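Local coordinates for protein Lic12234 (Leptospira interrogans, PDB 4TZH) that is of unknown function but is a leucine-rich repeat protein regarded as a virulence factor, probably offering its curved solenoid surface to binding partners, at residues 59-63 and 82-86; 109-115 and 132-138; 123-129 and 146-152; 158-164 and 183-189. One frame throughout, in Å; residues are numbered along the deposited sequence. Where two conformers were deposited one is given.

In the fold
The four contacts run along one leucine-rich repeat solenoid, each joining one turn of the coil to the next. Interaction 1 comes first in the chain and pairs two 3-10 segments on the side away from the parallel sheet. Interactions 2 and 4 lie in that sheet, their centres about 14 Å apart, where strands 137-139 and 160-162 are neighbours; interaction 4 adds the outermost strand 186-188. Interaction 3 alternates with interaction 2 along the chain and joins the returning loops of the same turns, with Leu138 packed on Leu125 and Leu152. Interactions 1 and 4, about 29 Å apart between centres, lie on opposite sides of the chain's centre, so one stacking scheme spans much of the molecule.

Interaction 1 (59-63 and 82-86). With ZN (zinc ion), chain F.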
# COMPACT_ATOMS: atom_id res chain seq x y z
N GLU A 59 11.04 12.35 1.43
CA GLU A 59 12.24 11.66 0.92
C GLU A 59 11.96 10.25 0.43
O GLU A 59 12.78 9.70 -0.32
CB GLU A 59 13.33 11.60 2.00
CG GLU A 59 14.02 12.94 2.23
CD GLU A 59 13.30 13.98 3.07
OE1 GLU A 59 12.19 13.71 3.58
OE2 GLU A 59 13.85 15.10 3.21
N ILE A 60 10.80 9.68 0.76
CA ILE A 60 10.48 8.33 0.28
C ILE A 60 10.47 8.27 -1.24
O ILE A 60 10.78 7.23 -1.81
CB ILE A 60 9.12 7.84 0.88
CG1 ILE A 60 8.98 6.30 0.83
CG2 ILE A 60 7.90 8.49 0.21
CD1 ILE A 60 9.69 5.60 2.01
N GLY A 61 10.12 9.36 -1.90
CA GLY A 61 10.03 9.36 -3.35
C GLY A 61 11.35 9.18 -4.07
O GLY A 61 11.36 8.94 -5.27
N ILE A 62 12.50 9.30 -3.34
CA ILE A 62 13.81 9.08 -3.96
C ILE A 62 14.06 7.58 -4.17
O ILE A 62 14.94 7.20 -4.96
CB ILE A 62 14.92 9.74 -3.07
CG1 ILE A 62 14.67 11.26 -2.89
CG2 ILE A 62 16.37 9.46 -3.55
CD1 ILE A 62 14.62 12.11 -4.23
N LEU A 63 13.30 6.75 -3.45
CA LEU A 63 13.48 5.30 -3.49
C LEU A 63 12.80 4.70 -4.73
O LEU A 63 11.96 3.81 -4.61
CB LEU A 63 12.97 4.66 -2.20
CG LEU A 63 13.51 5.21 -0.89
CD1 LEU A 63 12.86 4.45 0.29
CD2 LEU A 63 15.01 5.07 -0.83
N GLU A 82 4.95 12.62 -2.82
CA GLU A 82 6.10 11.94 -3.39
C GLU A 82 5.94 10.42 -3.48
O GLU A 82 6.73 9.78 -4.18
CB GLU A 82 7.39 12.32 -2.65
CG GLU A 82 7.87 13.75 -2.94
CD GLU A 82 7.22 14.91 -2.19
OE1 GLU A 82 6.25 14.70 -1.43
OE2 GLU A 82 7.76 16.03 -2.34
N ILE A 83 4.92 9.84 -2.83
CA ILE A 83 4.67 8.40 -3.01
C ILE A 83 4.41 8.08 -4.48
O ILE A 83 4.66 6.96 -4.91
CB ILE A 83 3.53 7.87 -2.11
CG1 ILE A 83 2.14 8.50 -2.42
CG2 ILE A 83 3.89 8.01 -0.66
CD1 ILE A 83 0.90 7.64 -1.93
N GLN A 84 3.95 9.06 -5.27
CA GLN A 84 3.68 8.81 -6.67
C GLN A 84 4.93 8.42 -7.47
O GLN A 84 4.78 7.90 -8.57
CB GLN A 84 2.98 10.00 -7.32
CG GLN A 84 3.90 11.17 -7.55
CD GLN A 84 3.11 12.38 -7.98
OE1 GLN A 84 2.22 12.31 -8.82
NE2 GLN A 84 3.40 13.47 -7.33
N LYS A 85 6.15 8.71 -6.93
CA LYS A 85 7.38 8.37 -7.63
C LYS A 85 7.75 6.91 -7.47
O LYS A 85 8.70 6.46 -8.12
CB LYS A 85 8.52 9.27 -7.15
CG LYS A 85 8.25 10.75 -7.45
CD LYS A 85 9.49 11.62 -7.24
CE LYS A 85 9.74 11.94 -5.78
NZ LYS A 85 10.81 12.96 -5.59
N LEU A 86 7.01 6.13 -6.65
CA LEU A 86 7.32 4.72 -6.44
C LEU A 86 6.74 3.87 -7.57
O LEU A 86 5.89 3.01 -7.37
CB LEU A 86 6.82 4.28 -5.05
CG LEU A 86 7.37 5.10 -3.89
CD1 LEU A 86 6.79 4.60 -2.56
CD2 LEU A 86 8.92 5.06 -3.85
ZN ZN F . 5.85 16.69 -1.05
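With CG beside the backbone N (chi1 -62°) and a bend at chi3 (-79°), the Lys85 side chain curls over Gly61, while Leu86, its CG likewise beside the N, sends CD2 under the neighbouring backbone. The lysine meets the glycine through its aliphatic part: CB and CE of Lys85 each lie 3.4 Å from Gly61 O. Beyond them, NZ of Lys85 runs alongside CD1 of Ile62, the two side chains pointing the same way. Glu82 O also lies against the glycine, 3.4 Å from Gly61 CA. Gly61, with only hydrogens on its CA, lets the two 3-10 segments come close, Gly61 CA lying 4.7 Å from Glu82 CA.

On the core side, Leu86 CD2 sits 3.5 Å from Ile60 O and 3.4 Å from Leu63 O, one methyl shared by two carbonyls. The CG2 branches of Ile60 and Ile83 meet at 4.1 Å, their side chains crossing obliquely. The Glu82 carboxylate turns away from the contact and grips a zinc ion with both oxygens, OE1 at 2.1 Å; Glu58 is a second ligand. Successive turns of the leucine-rich repeat thus stack through apolar carbon and backbone, leaving charged ends to the outer side, where the zinc ion links carboxylates of two turns and probably offsets their mutual repulsion.

Interaction 2 (109-115 and 132-138); sequences LEKLGIL and LENLVSL
Two parallel backbones run from type I turns (Leu109 to Leu112, Leu132 to Leu135) into strands, and Gly113 O receives two N-H groups: Val136 N at 2.8 Å in the carbonyl plane on a lone pair, and Ser137 N at 3.1 Å, nearly along the C=O axis. Leu115 N then returns a bond to Ser137 O. On the inner face, Leu115 and Leu138 lie side by side pointing the same way, with CD2 of Leu115 3.8 Å from CD1 of Leu138. Leu135 reaches between them and the turn: with CG opposite its own N (chi1 -158°), its CD1 comes 3.9 Å from Leu115 CB and also touches the side of Leu112. Leu132 pushes CD2 to 3.3 Å from Leu109 O, and its CD1 touches Leu112 CD2. Leu92 of the preceding strand backs Leu109, Leu112 and Leu115, continuing the leucine core.

Between the turns, a water takes the N-H of Asn134 at 3.0 Å and lies 2.8 Å from Leu112 O. A second water bridges Leu115 O and Ser137 OG. Direct backbone bonds thus tie the chains from Gly113 onward, waters bridge polar atoms at the turns and beside Ser137, and the leucines beneath pack on each other and on backbone carbonyls.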
# COMPACT_ATOMS: atom_id res chain seq x y z
N LEU A 109 0.73 4.38 -8.68
CA LEU A 109 1.65 3.26 -8.44
C LEU A 109 1.44 2.27 -9.59
O LEU A 109 0.80 1.23 -9.45
CB LEU A 109 1.33 2.67 -7.06
CG LEU A 109 1.52 3.64 -5.89
CD1 LEU A 109 1.05 3.04 -4.57
CD2 LEU A 109 2.94 4.13 -5.79
N GLU A 110 2.01 2.60 -10.73
CA GLU A 110 1.78 1.90 -11.97
C GLU A 110 1.96 0.40 -11.97
O GLU A 110 1.20 -0.30 -12.69
CB GLU A 110 2.64 2.52 -13.09
CG GLU A 110 1.97 3.74 -13.70
CD GLU A 110 2.90 4.83 -14.18
OE1 GLU A 110 3.69 4.59 -15.12
OE2 GLU A 110 2.81 5.96 -13.63
N LYS A 111 2.94 -0.13 -11.20
CA LYS A 111 3.19 -1.57 -11.25
C LYS A 111 2.55 -2.28 -10.05
O LYS A 111 2.78 -3.47 -9.86
CB LYS A 111 4.70 -1.83 -11.22
CG LYS A 111 5.37 -1.58 -12.58
CD LYS A 111 6.85 -1.96 -12.41
CE LYS A 111 7.63 -1.70 -13.66
NZ LYS A 111 9.04 -2.05 -13.38
N LEU A 112 1.75 -1.56 -9.25
CA LEU A 112 1.23 -2.20 -8.03
C LEU A 112 0.33 -3.37 -8.36
O LEU A 112 -0.63 -3.22 -9.14
CB LEU A 112 0.50 -1.15 -7.21
CG LEU A 112 0.17 -1.56 -5.76
CD1 LEU A 112 1.44 -1.75 -4.95
CD2 LEU A 112 -0.71 -0.51 -5.08
N GLY A 113 0.64 -4.50 -7.75
CA GLY A 113 -0.13 -5.72 -7.98
C GLY A 113 -0.93 -6.16 -6.79
O GLY A 113 -2.01 -6.74 -6.96
N ILE A 114 -0.41 -5.90 -5.57
CA ILE A 114 -1.10 -6.38 -4.37
C ILE A 114 -1.18 -5.24 -3.39
O ILE A 114 -0.16 -4.61 -3.09
CB ILE A 114 -0.30 -7.57 -3.77
CG1 ILE A 114 -0.29 -8.77 -4.78
CG2 ILE A 114 -0.96 -8.01 -2.45
CD1 ILE A 114 0.63 -9.92 -4.54
N LEU A 115 -2.41 -4.90 -2.96
CA LEU A 115 -2.63 -3.79 -2.05
C LEU A 115 -3.46 -4.27 -0.86
O LEU A 115 -4.61 -4.69 -1.07
CB LEU A 115 -3.33 -2.65 -2.79
CG LEU A 115 -3.71 -1.42 -1.99
CD1 LEU A 115 -2.53 -0.85 -1.19
CD2 LEU A 115 -4.26 -0.34 -2.88
N LEU A 132 -4.94 1.79 -11.29
CA LEU A 132 -4.00 0.72 -10.93
C LEU A 132 -4.17 -0.47 -11.84
O LEU A 132 -4.68 -1.52 -11.46
CB LEU A 132 -4.17 0.34 -9.46
CG LEU A 132 -3.85 1.49 -8.50
CD1 LEU A 132 -4.15 1.08 -7.08
CD2 LEU A 132 -2.36 1.92 -8.61
N GLU A 133 -3.71 -0.31 -13.09
CA GLU A 133 -3.94 -1.32 -14.13
C GLU A 133 -3.39 -2.70 -13.85
O GLU A 133 -3.90 -3.68 -14.39
CB GLU A 133 -3.42 -0.84 -15.50
CG GLU A 133 -4.01 0.48 -15.96
CD GLU A 133 -3.71 0.92 -17.38
OE1 GLU A 133 -3.65 0.06 -18.28
OE2 GLU A 133 -3.60 2.15 -17.59
N ASN A 134 -2.32 -2.79 -13.03
CA ASN A 134 -1.70 -4.07 -12.77
C ASN A 134 -2.19 -4.71 -11.46
O ASN A 134 -1.68 -5.74 -11.05
CB ASN A 134 -0.19 -3.87 -12.74
CG ASN A 134 0.36 -3.67 -14.13
OD1 ASN A 134 1.06 -2.68 -14.41
ND2 ASN A 134 0.06 -4.62 -15.00
N LEU A 135 -3.20 -4.10 -10.81
CA LEU A 135 -3.66 -4.63 -9.54
C LEU A 135 -4.35 -5.97 -9.71
O LEU A 135 -5.30 -6.05 -10.51
CB LEU A 135 -4.56 -3.60 -8.87
CG LEU A 135 -4.72 -3.74 -7.36
CD1 LEU A 135 -3.39 -3.47 -6.64
CD2 LEU A 135 -5.80 -2.83 -6.86
N VAL A 136 -3.92 -6.98 -8.94
CA VAL A 136 -4.44 -8.34 -8.98
C VAL A 136 -5.24 -8.65 -7.71
O VAL A 136 -6.21 -9.41 -7.73
CB VAL A 136 -3.26 -9.33 -9.18
CG1 VAL A 136 -3.72 -10.78 -9.12
CG2 VAL A 136 -2.55 -9.05 -10.51
N SER A 137 -4.81 -8.06 -6.59
CA SER A 137 -5.50 -8.36 -5.34
C SER A 137 -5.68 -7.08 -4.54
O SER A 137 -4.72 -6.32 -4.36
CB SER A 137 -4.67 -9.36 -4.53
OG SER A 137 -5.36 -9.66 -3.33
N LEU A 138 -6.92 -6.82 -4.11
CA LEU A 138 -7.24 -5.63 -3.32
C LEU A 138 -7.99 -6.10 -2.09
O LEU A 138 -9.10 -6.62 -2.24
CB LEU A 138 -8.05 -4.65 -4.14
CG LEU A 138 -8.54 -3.38 -3.45
CD1 LEU A 138 -7.38 -2.59 -2.81
CD2 LEU A 138 -9.32 -2.50 -4.42
O HOH W 1 -1.26 -1.13 -10.83
O HOH W 2 -4.53 -7.89 -1.24

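Interaction 3 (123-129 and 146-152)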
# COMPACT_ATOMS: atom_id res chain seq x y z
N THR A 123 -13.81 4.91 4.24
CA THR A 123 -15.23 5.03 3.96
C THR A 123 -15.49 4.82 2.49
O THR A 123 -16.60 4.45 2.12
CB THR A 123 -15.83 6.34 4.50
OG1 THR A 123 -15.21 7.42 3.81
CG2 THR A 123 -15.65 6.47 6.00
N THR A 124 -14.48 5.02 1.66
CA THR A 124 -14.54 4.81 0.21
C THR A 124 -13.13 4.75 -0.35
O THR A 124 -12.15 4.72 0.41
CB THR A 124 -15.40 5.88 -0.50
OG1 THR A 124 -15.66 5.43 -1.83
CG2 THR A 124 -14.74 7.28 -0.51
N LEU A 125 -13.03 4.68 -1.67
CA LEU A 125 -11.77 4.70 -2.38
C LEU A 125 -11.84 5.87 -3.33
O LEU A 125 -12.94 6.17 -3.83
CB LEU A 125 -11.56 3.41 -3.17
CG LEU A 125 -11.47 2.13 -2.33
CD1 LEU A 125 -11.64 0.89 -3.20
CD2 LEU A 125 -10.19 2.09 -1.54
N PRO A 126 -10.70 6.52 -3.61
CA PRO A 126 -10.74 7.64 -4.56
C PRO A 126 -10.96 7.12 -5.97
O PRO A 126 -10.60 5.98 -6.25
CB PRO A 126 -9.35 8.28 -4.42
CG PRO A 126 -8.46 7.16 -3.96
CD PRO A 126 -9.33 6.28 -3.10
N LYS A 127 -11.50 7.94 -6.85
CA LYS A 127 -11.74 7.53 -8.24
C LYS A 127 -10.45 7.07 -8.93
O LYS A 127 -10.48 6.17 -9.78
CB LYS A 127 -12.42 8.66 -9.04
CG LYS A 127 -11.62 9.95 -9.13
CD LYS A 127 -12.47 11.10 -9.69
CE LYS A 127 -11.66 12.38 -9.76
NZ LYS A 127 -12.52 13.58 -9.91
N GLU A 128 -9.30 7.63 -8.51
CA GLU A 128 -7.99 7.33 -9.07
C GLU A 128 -7.55 5.90 -8.80
O GLU A 128 -6.57 5.45 -9.38
CB GLU A 128 -6.92 8.35 -8.61
CG GLU A 128 -7.17 9.76 -9.12
CD GLU A 128 -8.17 10.60 -8.34
OE1 GLU A 128 -8.64 10.14 -7.27
OE2 GLU A 128 -8.45 11.74 -8.77
N ILE A 129 -8.27 5.16 -7.92
CA ILE A 129 -7.97 3.75 -7.69
C ILE A 129 -8.06 2.94 -9.00
O ILE A 129 -7.32 1.98 -9.18
CB ILE A 129 -8.87 3.14 -6.57
CG1 ILE A 129 -8.29 1.81 -6.03
CG2 ILE A 129 -10.32 2.93 -7.04
CD1 ILE A 129 -7.24 1.96 -5.03
N THR A 146 -18.66 2.75 2.86
CA THR A 146 -20.06 3.11 2.63
C THR A 146 -20.37 3.11 1.15
O THR A 146 -21.56 3.04 0.78
CB THR A 146 -20.49 4.42 3.30
OG1 THR A 146 -19.64 5.48 2.85
CG2 THR A 146 -20.52 4.33 4.81
N SER A 147 -19.34 3.23 0.31
CA SER A 147 -19.49 3.19 -1.14
C SER A 147 -18.21 2.69 -1.79
O SER A 147 -17.12 2.79 -1.19
CB SER A 147 -19.86 4.57 -1.69
OG SER A 147 -18.77 5.48 -1.62
N ILE A 148 -18.36 2.14 -2.99
CA ILE A 148 -17.28 1.68 -3.84
C ILE A 148 -17.37 2.51 -5.15
O ILE A 148 -18.46 2.61 -5.70
CB ILE A 148 -17.36 0.14 -4.05
CG1 ILE A 148 -16.83 -0.64 -2.79
CG2 ILE A 148 -16.68 -0.33 -5.35
CD1 ILE A 148 -15.52 -0.12 -2.13
N PRO A 149 -16.29 3.17 -5.63
CA PRO A 149 -16.44 3.96 -6.87
C PRO A 149 -16.57 3.07 -8.10
O PRO A 149 -15.97 2.00 -8.14
CB PRO A 149 -15.17 4.80 -6.93
CG PRO A 149 -14.14 3.95 -6.22
CD PRO A 149 -14.90 3.21 -5.13
N ASP A 150 -17.35 3.52 -9.11
CA ASP A 150 -17.53 2.77 -10.36
C ASP A 150 -16.19 2.53 -11.06
O ASP A 150 -16.05 1.51 -11.75
CB ASP A 150 -18.49 3.50 -11.32
CG ASP A 150 -19.91 3.60 -10.83
OD1 ASP A 150 -20.30 2.83 -9.93
OD2 ASP A 150 -20.66 4.44 -11.38
N GLU A 151 -15.20 3.42 -10.85
CA GLU A 151 -13.87 3.30 -11.44
C GLU A 151 -13.15 2.02 -11.01
O GLU A 151 -12.23 1.60 -11.70
CB GLU A 151 -13.01 4.54 -11.15
CG GLU A 151 -13.47 5.80 -11.87
CD GLU A 151 -14.55 6.61 -11.17
OE1 GLU A 151 -15.05 6.18 -10.11
OE2 GLU A 151 -14.89 7.70 -11.70
N LEU A 152 -13.60 1.36 -9.93
CA LEU A 152 -13.00 0.09 -9.54
C LEU A 152 -13.15 -0.95 -10.67
O LEU A 152 -12.30 -1.81 -10.87
CB LEU A 152 -13.59 -0.42 -8.23
CG LEU A 152 -12.70 -1.35 -7.42
CD1 LEU A 152 -11.52 -0.61 -6.84
CD2 LEU A 152 -13.47 -1.97 -6.27
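Pro149 is the bump that fits against Leu125: its CG and CD lie against the leucine's O and CB, with CG of Pro149 3.5 Å from Leu125 O. Ile129 flanks the same ring, its side chain crossing that of Pro149 at about a right angle. Deeper in, CD1 of Leu152 is the knob received between Ile129 CG2, at 3.7 Å, and Leu125 CD1, at 3.9 Å. Ile148 lies alongside Leu125 with its CD1 against the same leucine methyl, and helix 173-179 packs on Ile148 through Ile176 and Leu179. Towards the outside, Glu151 bends at chi2 (86°) and lays its carboxylate carbon against Lys127 CB, 3.6 Å away, while its CB rests 3.3 Å from Lys127 O; the lysine ammonium extends elsewhere.

At the opposite end of the contact, Thr146 N gives an almost straight bond of 2.8 Å to Thr123 O. Thr124 OG1 bonds to Ser147 O from above the carbonyl plane, 68° out of it and off the lone pairs. These loops between strands of the leucine-rich repeat are thus joined by few polar bonds; the rest is shape packing, apolar around Pro149 and Leu152 and with the Glu151 chain against Lys127, and Leu125 N stays buried without a partner.

Interaction 4 (158-164 and 183-189). With ZN (zinc ion), chain G; ZN (zinc ion), chain K.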
# COMPACT_ATOMS: atom_id res chain seq x y z
N LEU A 158 -7.82 -7.39 -11.88
CA LEU A 158 -8.19 -7.71 -10.49
C LEU A 158 -8.80 -9.11 -10.43
O LEU A 158 -9.77 -9.42 -11.15
CB LEU A 158 -9.13 -6.64 -9.97
CG LEU A 158 -9.31 -6.63 -8.45
CD1 LEU A 158 -8.00 -6.30 -7.75
CD2 LEU A 158 -10.41 -5.69 -8.04
N ARG A 159 -8.23 -9.97 -9.56
CA ARG A 159 -8.68 -11.35 -9.41
C ARG A 159 -9.36 -11.60 -8.09
O ARG A 159 -10.17 -12.52 -7.97
CB ARG A 159 -7.52 -12.33 -9.68
CG ARG A 159 -6.98 -12.26 -11.13
CD ARG A 159 -8.07 -12.52 -12.19
NE ARG A 159 -7.65 -12.22 -13.57
CZ ARG A 159 -8.17 -11.27 -14.34
NH1 ARG A 159 -9.14 -10.48 -13.88
NH2 ARG A 159 -7.72 -11.08 -15.57
N ILE A 160 -9.01 -10.81 -7.07
CA ILE A 160 -9.62 -10.91 -5.74
C ILE A 160 -9.95 -9.54 -5.24
O ILE A 160 -9.06 -8.67 -5.17
CB ILE A 160 -8.72 -11.62 -4.70
CG1 ILE A 160 -8.35 -13.05 -5.15
CG2 ILE A 160 -9.43 -11.64 -3.34
CD1 ILE A 160 -7.52 -13.80 -4.10
N LEU A 161 -11.23 -9.34 -4.86
CA LEU A 161 -11.65 -8.11 -4.20
C LEU A 161 -12.21 -8.53 -2.84
O LEU A 161 -13.26 -9.21 -2.81
CB LEU A 161 -12.71 -7.36 -5.02
CG LEU A 161 -13.30 -6.12 -4.36
CD1 LEU A 161 -12.23 -5.06 -4.10
CD2 LEU A 161 -14.42 -5.52 -5.24
N ASN A 162 -11.54 -8.20 -1.73
CA ASN A 162 -12.00 -8.66 -0.42
C ASN A 162 -12.63 -7.52 0.36
O ASN A 162 -11.93 -6.56 0.72
CB ASN A 162 -10.83 -9.29 0.32
CG ASN A 162 -11.34 -10.06 1.52
OD1 ASN A 162 -12.22 -9.59 2.23
ND2 ASN A 162 -10.86 -11.32 1.66
N LEU A 163 -13.93 -7.63 0.58
CA LEU A 163 -14.71 -6.60 1.29
C LEU A 163 -15.27 -7.15 2.59
O LEU A 163 -16.20 -6.56 3.14
CB LEU A 163 -15.89 -6.08 0.40
CG LEU A 163 -15.43 -5.52 -0.96
CD1 LEU A 163 -16.64 -5.15 -1.82
CD2 LEU A 163 -14.55 -4.30 -0.78
N TRP A 164 -14.72 -8.27 3.11
CA TRP A 164 -15.26 -8.83 4.35
C TRP A 164 -15.31 -7.81 5.47
O TRP A 164 -14.47 -6.92 5.56
CB TRP A 164 -14.39 -9.98 4.84
CG TRP A 164 -14.52 -11.27 4.05
CD1 TRP A 164 -15.60 -11.71 3.34
CD2 TRP A 164 -13.54 -12.30 3.97
NE1 TRP A 164 -15.34 -12.97 2.81
CE2 TRP A 164 -14.07 -13.33 3.16
CE3 TRP A 164 -12.24 -12.44 4.46
CZ2 TRP A 164 -13.35 -14.50 2.87
CZ3 TRP A 164 -11.53 -13.60 4.18
CH2 TRP A 164 -12.08 -14.60 3.37
N GLN A 183 -15.37 -10.18 -16.45
CA GLN A 183 -14.09 -10.45 -15.83
C GLN A 183 -14.00 -11.64 -14.87
O GLN A 183 -14.92 -11.88 -14.09
CB GLN A 183 -13.68 -9.18 -15.09
CG GLN A 183 -12.23 -9.14 -14.64
CD GLN A 183 -11.95 -7.77 -14.09
OE1 GLN A 183 -12.38 -6.76 -14.65
NE2 GLN A 183 -11.24 -7.73 -12.99
N GLU A 184 -12.84 -12.34 -14.91
CA GLU A 184 -12.48 -13.43 -14.01
C GLU A 184 -12.10 -12.76 -12.67
O GLU A 184 -11.13 -12.00 -12.62
CB GLU A 184 -11.24 -14.14 -14.58
CG GLU A 184 -10.80 -15.44 -13.92
CD GLU A 184 -9.99 -16.31 -14.87
OE1 GLU A 184 -8.74 -16.25 -14.82
OE2 GLU A 184 -10.61 -16.98 -15.72
N ILE A 185 -12.91 -12.97 -11.64
CA ILE A 185 -12.68 -12.37 -10.32
C ILE A 185 -13.50 -13.12 -9.29
O ILE A 185 -14.59 -13.62 -9.61
CB ILE A 185 -13.07 -10.85 -10.32
CG1 ILE A 185 -12.64 -10.14 -9.02
CG2 ILE A 185 -14.57 -10.61 -10.63
CD1 ILE A 185 -12.79 -8.58 -9.07
N THR A 186 -13.00 -13.18 -8.07
CA THR A 186 -13.81 -13.62 -6.95
C THR A 186 -13.98 -12.39 -6.03
O THR A 186 -13.00 -11.69 -5.73
CB THR A 186 -13.28 -14.88 -6.25
OG1 THR A 186 -14.22 -15.18 -5.21
CG2 THR A 186 -11.90 -14.70 -5.66
N ILE A 187 -15.20 -12.15 -5.63
CA ILE A 187 -15.55 -11.03 -4.78
C ILE A 187 -16.01 -11.59 -3.45
O ILE A 187 -16.92 -12.43 -3.42
CB ILE A 187 -16.61 -10.13 -5.46
CG1 ILE A 187 -16.01 -9.54 -6.77
CG2 ILE A 187 -17.00 -8.98 -4.52
CD1 ILE A 187 -17.03 -8.88 -7.70
N GLU A 188 -15.38 -11.11 -2.37
CA GLU A 188 -15.74 -11.54 -1.04
C GLU A 188 -16.50 -10.45 -0.31
O GLU A 188 -15.94 -9.41 -0.01
CB GLU A 188 -14.46 -11.93 -0.29
CG GLU A 188 -13.90 -13.29 -0.76
CD GLU A 188 -14.81 -14.47 -0.46
OE1 GLU A 188 -15.81 -14.29 0.28
OE2 GLU A 188 -14.51 -15.59 -0.95
N ILE A 189 -17.79 -10.67 -0.09
CA ILE A 189 -18.64 -9.71 0.64
C ILE A 189 -19.32 -10.48 1.77
O ILE A 189 -19.92 -11.53 1.50
CB ILE A 189 -19.67 -9.02 -0.31
CG1 ILE A 189 -18.97 -8.21 -1.44
CG2 ILE A 189 -20.65 -8.11 0.48
CD1 ILE A 189 -19.93 -7.81 -2.62
ZN ZN G . -8.34 -18.78 -14.50
ZN ZN K . -16.77 -16.04 0.42
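Backbone bonds, from Arg159 O with Thr186 N to Leu163 N with Glu188 O, join strand 160-162 to strand 186-188, whose axes lie 4.8 Å apart and 6° from parallel. Between these two bonds, Thr186 O accepts Leu161 N, and Leu161 O takes Glu188 N at 2.9 Å in a nearly straight bond. The last of the series, from Leu163 N to Glu188 O, measures 2.7 Å.

Side-chain polar bonds gather at the start of the pair. Gln183, extended beyond CG, directs NE2 to Leu158 O at 2.9 Å, in the carbonyl plane on a lone pair, and also to Leu155 O. Arg159 bends at chi2 (-57°) so that NH1 meets the same Leu158 O from above its plane; its bond to Glu184 O is weak, while Glu184 CB lies over one guanidinium face. Lys156 O is a further acceptor for this NH1.

The pair belongs to a beta-alpha-beta unit in which helix 173-179 leads to the outermost strand, ending the leucine-rich repeat sheet. Ile187 packs on that helix.

Apolar contacts fill the inner side: Leu158 CD2 meets Ile185 CD1 at 3.9 Å, and Leu163 lies alongside Ile189.

The aromatic and metal contacts gather on Glu188. Its CB stands over the Trp164 face, 3.8 Å from the five-membered ring centroid, a CH-pi contact, and Asn162 ND2 lies over the same face. Trp164 NE1 bonds to Glu188 OE1 at 2.9 Å from above the carboxylate plane, and that oxygen also binds a zinc ion at 2.0 Å. A different zinc ion is held more loosely by Glu184 OE1.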